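Local coordinates for protein pertussis toxin-like subunit ArtA (Escherichia coli, PDB 4Z9D) that probably transfers ADP-ribose from NAD to trimeric G proteins as the catalytic subunit of a pertussis-like toxin, at residues Arg24-Asn29 against Gly44-Ala49; Phe28-Gln33 against Val167-Val172; Ser48-Thr53 against Val120-Ile125. The protein carries 2 engineered substitutions. All coordinates share one frame; numbering follows the deposited sequence.

Interaction 1 of 3, residues Arg24-Asn29 against Gly44-Ala49; sequences RSHGFN and GSRDSA. With NAD (nicotinamide-adenine-dinucleotide), chain F.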
loop_
_atom_site.group_PDB
_atom_site.type_symbol
_atom_site.label_atom_id
_atom_site.label_comp_id
_atom_site.label_asym_id
_atom_site.label_seq_id
_atom_site.Cartn_x
_atom_site.Cartn_y
_atom_site.Cartn_z
ATOM N N ARG A 24 -7.784 4.933 5.488
ATOM C CA ARG A 24 -8.828 3.966 5.815
ATOM C C ARG A 24 -9.194 3.159 4.572
ATOM O O ARG A 24 -9.234 3.696 3.462
ATOM C CB ARG A 24 -10.069 4.669 6.398
ATOM C CG ARG A 24 -11.231 3.719 6.702
ATOM C CD ARG A 24 -12.246 4.311 7.700
ATOM N NE ARG A 24 -11.663 4.607 9.009
ATOM C CZ ARG A 24 -11.468 3.720 9.986
ATOM N NH1 ARG A 24 -10.936 4.120 11.130
ATOM N NH2 ARG A 24 -11.779 2.439 9.825
ATOM N N SER A 25 -9.454 1.865 4.750
ATOM C CA SER A 25 -9.771 1.003 3.614
ATOM C C SER A 25 -11.122 1.388 3.029
ATOM O O SER A 25 -11.899 2.091 3.672
ATOM C CB SER A 25 -9.810 -0.465 4.027
ATOM O OG SER A 25 -10.790 -0.675 5.034
ATOM N N HIS A 26 -11.394 0.924 1.815
ATOM C CA HIS A 26 -12.697 1.156 1.183
ATOM C C HIS A 26 -13.830 0.474 1.949
ATOM O O HIS A 26 -14.917 1.034 2.123
ATOM C CB HIS A 26 -12.702 0.646 -0.258
ATOM C CG HIS A 26 -11.838 1.437 -1.183
ATOM N ND1 HIS A 26 -12.215 2.666 -1.682
ATOM C CD2 HIS A 26 -10.626 1.163 -1.728
ATOM C CE1 HIS A 26 -11.263 3.122 -2.477
ATOM N NE2 HIS A 26 -10.292 2.232 -2.525
ATOM N N GLY A 27 -13.578 -0.746 2.404
ATOM C CA GLY A 27 -14.616 -1.502 3.074
ATOM C C GLY A 27 -14.096 -2.600 3.962
ATOM O O GLY A 27 -13.097 -2.418 4.658
ATOM N N PHE A 28 -14.768 -3.752 3.926
ATOM C CA PHE A 28 -14.432 -4.847 4.839
ATOM C C PHE A 28 -14.261 -6.175 4.116
ATOM O O PHE A 28 -14.226 -7.225 4.747
ATOM C CB PHE A 28 -15.521 -4.978 5.913
ATOM C CG PHE A 28 -15.667 -3.753 6.764
ATOM C CD1 PHE A 28 -14.868 -3.566 7.882
ATOM C CD2 PHE A 28 -16.582 -2.768 6.424
ATOM C CE1 PHE A 28 -14.994 -2.424 8.660
ATOM C CE2 PHE A 28 -16.716 -1.627 7.187
ATOM C CZ PHE A 28 -15.927 -1.447 8.307
ATOM N N ASN A 29 -14.145 -6.124 2.792
ATOM C CA ASN A 29 -13.977 -7.317 1.955
ATOM C C ASN A 29 -12.578 -7.910 2.061
ATOM O O ASN A 29 -11.626 -7.361 1.496
ATOM C CB ASN A 29 -14.283 -6.966 0.483
ATOM C CG ASN A 29 -14.074 -8.137 -0.479
ATOM O OD1 ASN A 29 -13.719 -9.250 -0.081
ATOM N ND2 ASN A 29 -14.289 -7.874 -1.769
ATOM N N GLY A 44 -12.537 -0.790 -9.001
ATOM C CA GLY A 44 -13.390 -1.967 -8.966
ATOM C C GLY A 44 -14.591 -1.837 -8.048
ATOM O O GLY A 44 -15.307 -0.841 -8.105
ATOM N N SER A 45 -14.805 -2.835 -7.190
ATOM C CA SER A 45 -15.965 -2.839 -6.291
ATOM C C SER A 45 -15.821 -1.875 -5.116
ATOM O O SER A 45 -16.779 -1.639 -4.389
ATOM C CB SER A 45 -16.233 -4.252 -5.770
ATOM O OG SER A 45 -15.124 -4.759 -5.052
ATOM N N ARG A 46 -14.620 -1.328 -4.929
ATOM C CA ARG A 46 -14.376 -0.301 -3.915
ATOM C C ARG A 46 -14.867 -0.716 -2.529
ATOM O O ARG A 46 -15.578 0.037 -1.849
ATOM C CB ARG A 46 -15.055 1.006 -4.329
ATOM C CG ARG A 46 -14.672 1.436 -5.733
ATOM C CD ARG A 46 -15.319 2.746 -6.132
ATOM N NE ARG A 46 -14.428 3.530 -6.984
ATOM C CZ ARG A 46 -13.629 4.504 -6.560
ATOM N NH1 ARG A 46 -13.585 4.830 -5.276
ATOM N NH2 ARG A 46 -12.860 5.146 -7.432
ATOM N N ASP A 47 -14.505 -1.922 -2.118
ATOM C CA ASP A 47 -14.855 -2.384 -0.778
ATOM C C ASP A 47 -13.738 -3.171 -0.107
ATOM O O ASP A 47 -13.967 -3.827 0.901
ATOM C CB ASP A 47 -16.138 -3.227 -0.812
ATOM C CG ASP A 47 -16.019 -4.441 -1.706
ATOM O OD1 ASP A 47 -14.942 -4.655 -2.298
ATOM O OD2 ASP A 47 -17.000 -5.218 -1.783
ATOM N N SER A 48 -12.534 -3.109 -0.670
ATOM C CA SER A 48 -11.382 -3.823 -0.108
ATOM C C SER A 48 -11.182 -3.557 1.384
ATOM O O SER A 48 -11.321 -2.421 1.851
ATOM C CB SER A 48 -10.109 -3.447 -0.856
ATOM O OG SER A 48 -8.996 -4.104 -0.272
ATOM N N ALA A 49 -10.854 -4.613 2.125
ATOM C CA ALA A 49 -10.556 -4.488 3.545
ATOM C C ALA A 49 -9.162 -3.937 3.765
ATOM O O ALA A 49 -8.799 -3.560 4.875
ATOM C CB ALA A 49 -10.683 -5.823 4.234
HETATM P PA NAD F . -6.797 2.464 -3.685
HETATM O O1A NAD F . -6.469 2.162 -2.268
HETATM O O2A NAD F . -8.191 2.287 -4.168
HETATM O O5B NAD F . -6.291 3.986 -3.972
HETATM C C5B NAD F . -6.506 4.692 -5.205
HETATM C C4B NAD F . -7.082 6.080 -4.852
HETATM O O4B NAD F . -8.423 5.946 -4.292
HETATM C C3B NAD F . -6.285 6.683 -3.735
HETATM O O3B NAD F . -5.066 7.252 -4.303
HETATM C C2B NAD F . -7.241 7.761 -3.311
HETATM O O2B NAD F . -7.368 8.678 -4.385
HETATM C C1B NAD F . -8.550 6.957 -3.250
HETATM N N9A NAD F . -8.848 6.149 -2.015
HETATM C C8A NAD F . -8.339 5.025 -1.512
HETATM N N7A NAD F . -9.017 4.728 -0.401
HETATM C C5A NAD F . -9.961 5.656 -0.221
HETATM C C6A NAD F . -10.903 5.823 0.726
HETATM N N6A NAD F . -10.946 4.913 1.696
HETATM N N1A NAD F . -11.761 6.856 0.710
HETATM C C2A NAD F . -11.670 7.775 -0.334
HETATM N N3A NAD F . -10.681 7.584 -1.308
HETATM C C4A NAD F . -9.853 6.529 -1.229
HETATM O O3 NAD F . -5.867 1.605 -4.629
HETATM P PN NAD F . -4.262 1.454 -4.411
HETATM O O1N NAD F . -3.929 1.414 -2.961
HETATM O O2N NAD F . -3.568 2.393 -5.318
HETATM O O5D NAD F . -4.101 -0.034 -4.953
HETATM C C5D NAD F . -4.539 -0.421 -6.262
HETATM C C4D NAD F . -3.709 -1.614 -6.747
HETATM O O4D NAD F . -2.312 -1.192 -6.573
HETATM C C3D NAD F . -3.918 -2.855 -5.859
HETATM O O3D NAD F . -3.666 -4.055 -6.598
HETATM C C2D NAD F . -2.791 -2.645 -4.867
HETATM O O2D NAD F . -2.460 -3.874 -4.183
HETATM C C1D NAD F . -1.648 -2.173 -5.756
HETATM N N1N NAD F . -0.569 -1.552 -4.907
HETATM C C2N NAD F . -0.628 -0.178 -4.564
HETATM C C3N NAD F . 0.327 0.425 -3.746
HETATM C C7N NAD F . 0.266 1.795 -3.426
HETATM O O7N NAD F . 1.360 2.359 -2.876
HETATM N N7N NAD F . -0.843 2.475 -3.729
HETATM C C4N NAD F . 1.364 -0.363 -3.252
HETATM C C5N NAD F . 1.441 -1.716 -3.581
HETATM C C6N NAD F . 0.486 -2.323 -4.390
HETATM O O HOH W 1 -11.273 -3.340 6.688
#
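H26 lies on the backbone of R46, its CB 3.3 Å from R46 O, and its imidazole is sandwiched between protein and cofactor. R46 CA sits over one face of the ring, while NAD N7A stands over the opposite face, displaced toward the rim. In the ring plane, H26 NE2 donates to the phosphate oxygen O2A of NAD at 2.7 Å, nearly straight at 169°. CG of H26 lies opposite the carbonyl carbon (chi1 -69°), which directs the ring between R46 and the adenine. Two residues earlier, R24 O accepts a weak hydrogen bond from the adenine amino group N6A. Residues 24-29, the end of strand 23-24 and the loop after it, thus form part of the wall at the adenine and phosphate end of the NAD pocket in this pertussis toxin S1-like ADP-ribosyltransferase. Behind this wall the two segments are sewn together by main-chain bonds: G27 N reaches S48 O at 2.9 Å, N29 N reaches D47 O at 3.0 Å, and A49 N returns to N29 O, making a single bridge between N29 and S48. S25 OG binds G27 O on a lone pair in the carbonyl plane at 2.9 Å, and a water donates to both G27 O and A49 O. Farther out, N29 ND2 makes a weak bond to D47 OD1 (3.3 Å), the amide and carboxylate turned 84° against each other; its stronger partner is Q34 OE1. D47 OD1 is also met by S45 OG at 2.8 Å, from above the carboxylate plane.

Interaction 2 of 3, residues Phe28-Gln33 against Val167-Val172; sequences FNRNLQ and VIPQLV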
loop_
_atom_site.group_PDB
_atom_site.type_symbol
_atom_site.label_atom_id
_atom_site.label_comp_id
_atom_site.label_asym_id
_atom_site.label_seq_id
_atom_site.Cartn_x
_atom_site.Cartn_y
_atom_site.Cartn_z
ATOM N N PHE A 28 -14.768 -3.752 3.926
ATOM C CA PHE A 28 -14.432 -4.847 4.839
ATOM C C PHE A 28 -14.261 -6.175 4.116
ATOM O O PHE A 28 -14.226 -7.225 4.747
ATOM C CB PHE A 28 -15.521 -4.978 5.913
ATOM C CG PHE A 28 -15.667 -3.753 6.764
ATOM C CD1 PHE A 28 -14.868 -3.566 7.882
ATOM C CD2 PHE A 28 -16.582 -2.768 6.424
ATOM C CE1 PHE A 28 -14.994 -2.424 8.660
ATOM C CE2 PHE A 28 -16.716 -1.627 7.187
ATOM C CZ PHE A 28 -15.927 -1.447 8.307
ATOM N N ASN A 29 -14.145 -6.124 2.792
ATOM C CA ASN A 29 -13.977 -7.317 1.955
ATOM C C ASN A 29 -12.578 -7.910 2.061
ATOM O O ASN A 29 -11.626 -7.361 1.496
ATOM C CB ASN A 29 -14.283 -6.966 0.483
ATOM C CG ASN A 29 -14.074 -8.137 -0.479
ATOM O OD1 ASN A 29 -13.719 -9.250 -0.081
ATOM N ND2 ASN A 29 -14.289 -7.874 -1.769
ATOM N N ARG A 30 -12.456 -9.046 2.744
ATOM C CA ARG A 30 -11.142 -9.680 2.929
ATOM C C ARG A 30 -10.803 -10.763 1.897
ATOM O O ARG A 30 -10.094 -11.720 2.206
ATOM C CB ARG A 30 -11.035 -10.252 4.356
ATOM C CG ARG A 30 -10.789 -9.170 5.399
ATOM C CD ARG A 30 -10.722 -9.688 6.836
ATOM N NE ARG A 30 -10.656 -8.564 7.764
ATOM C CZ ARG A 30 -9.708 -8.391 8.680
ATOM N NH1 ARG A 30 -9.750 -7.320 9.457
ATOM N NH2 ARG A 30 -8.736 -9.282 8.832
ATOM N N ASN A 31 -11.292 -10.611 0.666
ATOM C CA ASN A 31 -10.836 -11.457 -0.437
ATOM C C ASN A 31 -9.505 -10.921 -0.929
ATOM O O ASN A 31 -9.472 -9.934 -1.675
ATOM C CB ASN A 31 -11.863 -11.486 -1.580
ATOM C CG ASN A 31 -11.491 -12.475 -2.688
ATOM O OD1 ASN A 31 -10.326 -12.596 -3.072
ATOM N ND2 ASN A 31 -12.485 -13.201 -3.191
ATOM N N LEU A 32 -8.416 -11.554 -0.497
ATOM C CA LEU A 32 -7.077 -11.040 -0.784
ATOM C C LEU A 32 -6.751 -11.062 -2.278
ATOM O O LEU A 32 -6.149 -10.130 -2.792
ATOM C CB LEU A 32 -6.013 -11.834 -0.001
ATOM C CG LEU A 32 -4.559 -11.340 -0.065
ATOM C CD1 LEU A 32 -4.422 -9.949 0.529
ATOM C CD2 LEU A 32 -3.622 -12.302 0.650
ATOM N N GLN A 33 -7.147 -12.117 -2.984
ATOM C CA GLN A 33 -6.839 -12.185 -4.412
ATOM C C GLN A 33 -7.514 -11.053 -5.185
ATOM O O GLN A 33 -6.933 -10.486 -6.103
ATOM C CB GLN A 33 -7.227 -13.536 -4.996
ATOM C CG GLN A 33 -6.538 -13.778 -6.334
ATOM C CD GLN A 33 -6.412 -15.247 -6.678
ATOM O OE1 GLN A 33 -6.028 -15.612 -7.795
ATOM N NE2 GLN A 33 -6.744 -16.100 -5.722
ATOM N N VAL A 167 -0.705 -15.217 9.179
ATOM C CA VAL A 167 -1.781 -15.192 8.195
ATOM C C VAL A 167 -2.808 -14.127 8.550
ATOM O O VAL A 167 -3.115 -13.918 9.717
ATOM C CB VAL A 167 -2.463 -16.575 8.096
ATOM C CG1 VAL A 167 -3.653 -16.557 7.096
ATOM C CG2 VAL A 167 -1.427 -17.633 7.709
ATOM N N ILE A 168 -3.313 -13.427 7.544
ATOM C CA ILE A 168 -4.410 -12.483 7.765
ATOM C C ILE A 168 -5.671 -13.203 8.259
ATOM O O ILE A 168 -6.143 -14.144 7.623
ATOM C CB ILE A 168 -4.743 -11.726 6.484
ATOM C CG1 ILE A 168 -3.530 -10.934 5.986
ATOM C CG2 ILE A 168 -5.966 -10.844 6.684
ATOM C CD1 ILE A 168 -3.702 -10.466 4.543
ATOM N N PRO A 169 -6.211 -12.773 9.411
ATOM C CA PRO A 169 -7.405 -13.425 9.955
ATOM C C PRO A 169 -8.651 -13.112 9.139
ATOM O O PRO A 169 -8.683 -12.114 8.415
ATOM C CB PRO A 169 -7.521 -12.857 11.377
ATOM C CG PRO A 169 -6.606 -11.711 11.441
ATOM C CD PRO A 169 -5.588 -11.840 10.363
ATOM N N GLN A 170 -9.645 -13.982 9.247
ATOM C CA GLN A 170 -10.950 -13.770 8.631
ATOM C C GLN A 170 -10.868 -13.579 7.114
ATOM O O GLN A 170 -11.650 -12.816 6.533
ATOM C CB GLN A 170 -11.655 -12.561 9.280
ATOM C CG GLN A 170 -11.961 -12.737 10.780
ATOM C CD GLN A 170 -11.016 -11.974 11.700
ATOM O OE1 GLN A 170 -10.528 -10.894 11.354
ATOM N NE2 GLN A 170 -10.754 -12.534 12.889
ATOM N N LEU A 171 -9.934 -14.272 6.465
ATOM C CA LEU A 171 -9.842 -14.213 5.004
ATOM C C LEU A 171 -11.087 -14.812 4.338
ATOM O O LEU A 171 -11.671 -15.772 4.845
ATOM C CB LEU A 171 -8.590 -14.934 4.495
ATOM C CG LEU A 171 -7.235 -14.234 4.656
ATOM C CD1 LEU A 171 -6.102 -15.192 4.336
ATOM C CD2 LEU A 171 -7.158 -13.023 3.731
ATOM N N VAL A 172 -11.465 -14.267 3.186
ATOM C CA VAL A 172 -12.509 -14.884 2.374
ATOM C C VAL A 172 -11.893 -15.960 1.479
ATOM O O VAL A 172 -10.944 -15.705 0.756
ATOM C CB VAL A 172 -13.244 -13.856 1.508
ATOM C CG1 VAL A 172 -14.328 -14.548 0.691
ATOM C CG2 VAL A 172 -13.859 -12.783 2.378
HETATM O O HOH W 2 -8.653 -14.262 0.172
#
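The guanidinium of R30 meets two uncharged oxygens of the C-terminal loop in different ways. NH2 donates to P169 O at 2.9 Å, bent to 140° and arriving above the carbonyl plane, whereas Q170 OE1 hovers 3.5 Å above one guanidinium face, too poorly angled for a hydrogen bond. The R30 and Q170 side chains run alongside each other, pointing the same way, with guanidinium and amide planes 63° apart. R30 stays extended from CG to NE, which lays its CD 3.3 Å from Q170 O before the head group reaches P169. Q170 adopts a left-handed backbone conformation, turning the chain between P169 and L171. On the main-chain side, V172 N donates to R30 O at 3.1 Å in an almost straight bond (179°) that nevertheless approaches well above the carbonyl plane. L171 CD2 lies against the same oxygen and also touches L32 CB at 4.1 Å. L32 crosses I168 at about a right angle, their CD1 methyls in contact, and both side chains also reach F50 of strand 50-54. An Asx turn, closed by N31 N on N29 OD1 at 2.9 Å, leads into helix 32-37, where N31 is the N-cap and holds Q34 N. A water accepts a hydrogen bond from L32 N and donates one to V172 O, so this first-turn amide is tied to the C-terminal loop. The arginine's charge meets only neutral amide oxygens across this contact, so the loop is probably held by dipoles and apolar packing more than by ion pairing.

Interaction 3 of 3, residues Ser48-Thr53 against Val120-Ile125; sequences SAFIAT and VAVEHI. With NAD (nicotinamide-adenine-dinucleotide), chain F.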
loop_
_atom_site.group_PDB
_atom_site.type_symbol
_atom_site.label_atom_id
_atom_site.label_comp_id
_atom_site.label_asym_id
_atom_site.label_seq_id
_atom_site.Cartn_x
_atom_site.Cartn_y
_atom_site.Cartn_z
ATOM N N SER A 48 -12.534 -3.109 -0.670
ATOM C CA SER A 48 -11.382 -3.823 -0.108
ATOM C C SER A 48 -11.182 -3.557 1.384
ATOM O O SER A 48 -11.321 -2.421 1.851
ATOM C CB SER A 48 -10.109 -3.447 -0.856
ATOM O OG SER A 48 -8.996 -4.104 -0.272
ATOM N N ALA A 49 -10.854 -4.613 2.125
ATOM C CA ALA A 49 -10.556 -4.488 3.545
ATOM C C ALA A 49 -9.162 -3.937 3.765
ATOM O O ALA A 49 -8.799 -3.560 4.875
ATOM C CB ALA A 49 -10.683 -5.823 4.234
ATOM N N PHE A 50 -8.374 -3.928 2.708
ATOM C CA PHE A 50 -6.941 -3.737 2.849
ATOM C C PHE A 50 -6.462 -2.394 2.296
ATOM O O PHE A 50 -7.034 -1.857 1.340
ATOM C CB PHE A 50 -6.199 -4.881 2.145
ATOM C CG PHE A 50 -6.672 -6.255 2.537
ATOM C CD1 PHE A 50 -6.364 -6.776 3.786
ATOM C CD2 PHE A 50 -7.423 -7.030 1.658
ATOM C CE1 PHE A 50 -6.789 -8.049 4.156
ATOM C CE2 PHE A 50 -7.853 -8.308 2.013
ATOM C CZ PHE A 50 -7.537 -8.820 3.277
ATOM N N ILE A 51 -5.384 -1.884 2.882
ATOM C CA ILE A 51 -4.713 -0.674 2.393
ATOM C C ILE A 51 -3.338 -1.086 1.885
ATOM O O ILE A 51 -2.519 -1.582 2.648
ATOM C CB ILE A 51 -4.573 0.387 3.496
ATOM C CG1 ILE A 51 -5.948 0.732 4.090
ATOM C CG2 ILE A 51 -3.865 1.635 2.974
ATOM C CD1 ILE A 51 -5.881 1.389 5.472
ATOM N N ALA A 52 -3.092 -0.908 0.590
ATOM C CA ALA A 52 -1.869 -1.409 -0.031
ATOM C C ALA A 52 -0.660 -0.552 0.305
ATOM O O ALA A 52 -0.733 0.677 0.289
ATOM C CB ALA A 52 -2.038 -1.477 -1.540
ATOM N N THR A 53 0.462 -1.207 0.587
ATOM C CA THR A 53 1.749 -0.527 0.779
ATOM C C THR A 53 2.850 -1.374 0.150
ATOM O O THR A 53 2.598 -2.506 -0.265
ATOM C CB THR A 53 2.093 -0.302 2.277
ATOM O OG1 THR A 53 2.421 -1.560 2.887
ATOM C CG2 THR A 53 0.937 0.334 3.043
ATOM N N VAL A 120 0.033 -5.464 3.239
ATOM C CA VAL A 120 -1.256 -4.793 3.370
ATOM C C VAL A 120 -1.532 -4.450 4.822
ATOM O O VAL A 120 -1.179 -5.211 5.716
ATOM C CB VAL A 120 -2.427 -5.646 2.827
ATOM C CG1 VAL A 120 -2.252 -5.893 1.324
ATOM C CG2 VAL A 120 -2.516 -6.969 3.554
ATOM N N ALA A 121 -2.179 -3.307 5.045
ATOM C CA ALA A 121 -2.677 -2.961 6.372
ATOM C C ALA A 121 -4.151 -3.241 6.382
ATOM O O ALA A 121 -4.845 -3.027 5.385
ATOM C CB ALA A 121 -2.410 -1.515 6.697
ATOM N N VAL A 122 -4.653 -3.705 7.512
ATOM C CA VAL A 122 -6.075 -3.990 7.583
ATOM C C VAL A 122 -6.850 -2.816 8.197
ATOM O O VAL A 122 -6.517 -2.318 9.275
ATOM C CB VAL A 122 -6.343 -5.304 8.360
ATOM C CG1 VAL A 122 -5.743 -6.487 7.607
ATOM C CG2 VAL A 122 -5.791 -5.238 9.790
ATOM N N GLU A 123 -7.893 -2.395 7.482
ATOM C CA GLU A 123 -8.864 -1.376 7.920
ATOM C C GLU A 123 -8.332 0.065 8.006
ATOM O O GLU A 123 -8.899 0.969 7.390
ATOM C CB GLU A 123 -9.496 -1.752 9.276
ATOM C CG GLU A 123 -10.781 -0.948 9.540
ATOM C CD GLU A 123 -11.340 -1.065 10.966
ATOM O OE1 GLU A 123 -11.284 -2.160 11.572
ATOM O OE2 GLU A 123 -11.822 -0.035 11.482
ATOM N N HIS A 124 -7.269 0.298 8.765
ATOM C CA HIS A 124 -6.912 1.680 9.106
ATOM C C HIS A 124 -5.460 1.820 9.514
ATOM O O HIS A 124 -4.995 1.108 10.390
ATOM C CB HIS A 124 -7.817 2.187 10.252
ATOM C CG HIS A 124 -7.484 3.564 10.738
ATOM N ND1 HIS A 124 -7.436 4.663 9.901
ATOM C CD2 HIS A 124 -7.173 4.028 11.972
ATOM C CE1 HIS A 124 -7.110 5.735 10.600
ATOM N NE2 HIS A 124 -6.940 5.380 11.856
ATOM N N ILE A 125 -4.762 2.752 8.881
ATOM C CA ILE A 125 -3.451 3.206 9.335
ATOM C C ILE A 125 -3.592 4.576 9.983
ATOM O O ILE A 125 -3.931 5.532 9.308
ATOM C CB ILE A 125 -2.458 3.321 8.158
ATOM C CG1 ILE A 125 -2.317 1.976 7.441
ATOM C CG2 ILE A 125 -1.089 3.863 8.630
ATOM C CD1 ILE A 125 -1.609 2.101 6.072
HETATM P PA NAD F . -6.797 2.464 -3.685
HETATM O O1A NAD F . -6.469 2.162 -2.268
HETATM O O2A NAD F . -8.191 2.287 -4.168
HETATM O O5B NAD F . -6.291 3.986 -3.972
HETATM C C5B NAD F . -6.506 4.692 -5.205
HETATM C C4B NAD F . -7.082 6.080 -4.852
HETATM O O4B NAD F . -8.423 5.946 -4.292
HETATM C C3B NAD F . -6.285 6.683 -3.735
HETATM O O3B NAD F . -5.066 7.252 -4.303
HETATM C C2B NAD F . -7.241 7.761 -3.311
HETATM O O2B NAD F . -7.368 8.678 -4.385
HETATM C C1B NAD F . -8.550 6.957 -3.250
HETATM N N9A NAD F . -8.848 6.149 -2.015
HETATM C C8A NAD F . -8.339 5.025 -1.512
HETATM N N7A NAD F . -9.017 4.728 -0.401
HETATM C C5A NAD F . -9.961 5.656 -0.221
HETATM C C6A NAD F . -10.903 5.823 0.726
HETATM N N6A NAD F . -10.946 4.913 1.696
HETATM N N1A NAD F . -11.761 6.856 0.710
HETATM C C2A NAD F . -11.670 7.775 -0.334
HETATM N N3A NAD F . -10.681 7.584 -1.308
HETATM C C4A NAD F . -9.853 6.529 -1.229
HETATM O O3 NAD F . -5.867 1.605 -4.629
HETATM P PN NAD F . -4.262 1.454 -4.411
HETATM O O1N NAD F . -3.929 1.414 -2.961
HETATM O O2N NAD F . -3.568 2.393 -5.318
HETATM O O5D NAD F . -4.101 -0.034 -4.953
HETATM C C5D NAD F . -4.539 -0.421 -6.262
HETATM C C4D NAD F . -3.709 -1.614 -6.747
HETATM O O4D NAD F . -2.312 -1.192 -6.573
HETATM C C3D NAD F . -3.918 -2.855 -5.859
HETATM O O3D NAD F . -3.666 -4.055 -6.598
HETATM C C2D NAD F . -2.791 -2.645 -4.867
HETATM O O2D NAD F . -2.460 -3.874 -4.183
HETATM C C1D NAD F . -1.648 -2.173 -5.756
HETATM N N1N NAD F . -0.569 -1.552 -4.907
HETATM C C2N NAD F . -0.628 -0.178 -4.564
HETATM C C3N NAD F . 0.327 0.425 -3.746
HETATM C C7N NAD F . 0.266 1.795 -3.426
HETATM O O7N NAD F . 1.360 2.359 -2.876
HETATM N N7N NAD F . -0.843 2.475 -3.729
HETATM C C4N NAD F . 1.364 -0.363 -3.252
HETATM C C5N NAD F . 1.441 -1.716 -3.581
HETATM C C6N NAD F . 0.486 -2.323 -4.390
#
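F50, I51 and A52 pair antiparallel with V122, A121 and V120, strands 50-53 and 120-122 running at 153° with their axes 4.5 Å apart. I51 and A121 form the hydrogen-bonded pair, I51 N reaching A121 O at 2.8 Å and A121 N returning to I51 O at 3.0 Å, while F50-V122 and A52-V120 are non-hydrogen-bonded pairs. The ladder ends with E123 N on A49 O; there a classic gamma turn at E123, closed by H124 N on V122 O, swings the chain away. On the face carrying F50, A52, V120 and V122, the phenyl ring receives V122 CG1 near its plane at the edge, 3.9 Å from CD1. V120 CG2 approaches the same CD1 obliquely, and A49 CB sits over the centre of one ring face, 4.2 Å above it. H35 of helix 32-37 adds an edge-to-face ring contact. The other face carries I51 and A121. CG1 of I51 lies anti to the carbonyl carbon (chi1 -56°), which carries CD1 over the gamma turn, 3.6 Å from E123 O, while CG2 touches I125 CD1 at 3.9 Å. S48 OG accepts from F50 N in an ST turn and is also bonded to H35. Strand 50-54 is an outer strand of the three-stranded sheet with 118-122 and 88-90, and A52 CB rests 3.6 Å from the nicotinamide carbon C2N of NAD. The small methyl and T53 O meet the nicotinamide ring by van der Waals contact, so these residues appear to place it by shape more than by polar bonding.

All three contacts converge on the turn around A49. Interactions 1 and 2 share F28 and N29, and A49 CB packs on R30 CG at 3.5 Å; interactions 1 and 3 share S48 and A49. E123, at the centre of the gamma turn of interaction 3, reaches back to residues 24-29: S25 N lies 2.8 Å from E123 O, and R24 NH2 forms a salt bridge with E123 OE2 at 3.0 Å. Interactions 1 and 3 have centres about 9 Å apart; the first binds the adenine and its adjacent phosphate, and the second lies against the nicotinamide at the other end. Interaction 2 is more remote, with the L32 side chain about 8 Å from NAD, and joins the C-terminal loop to this framework.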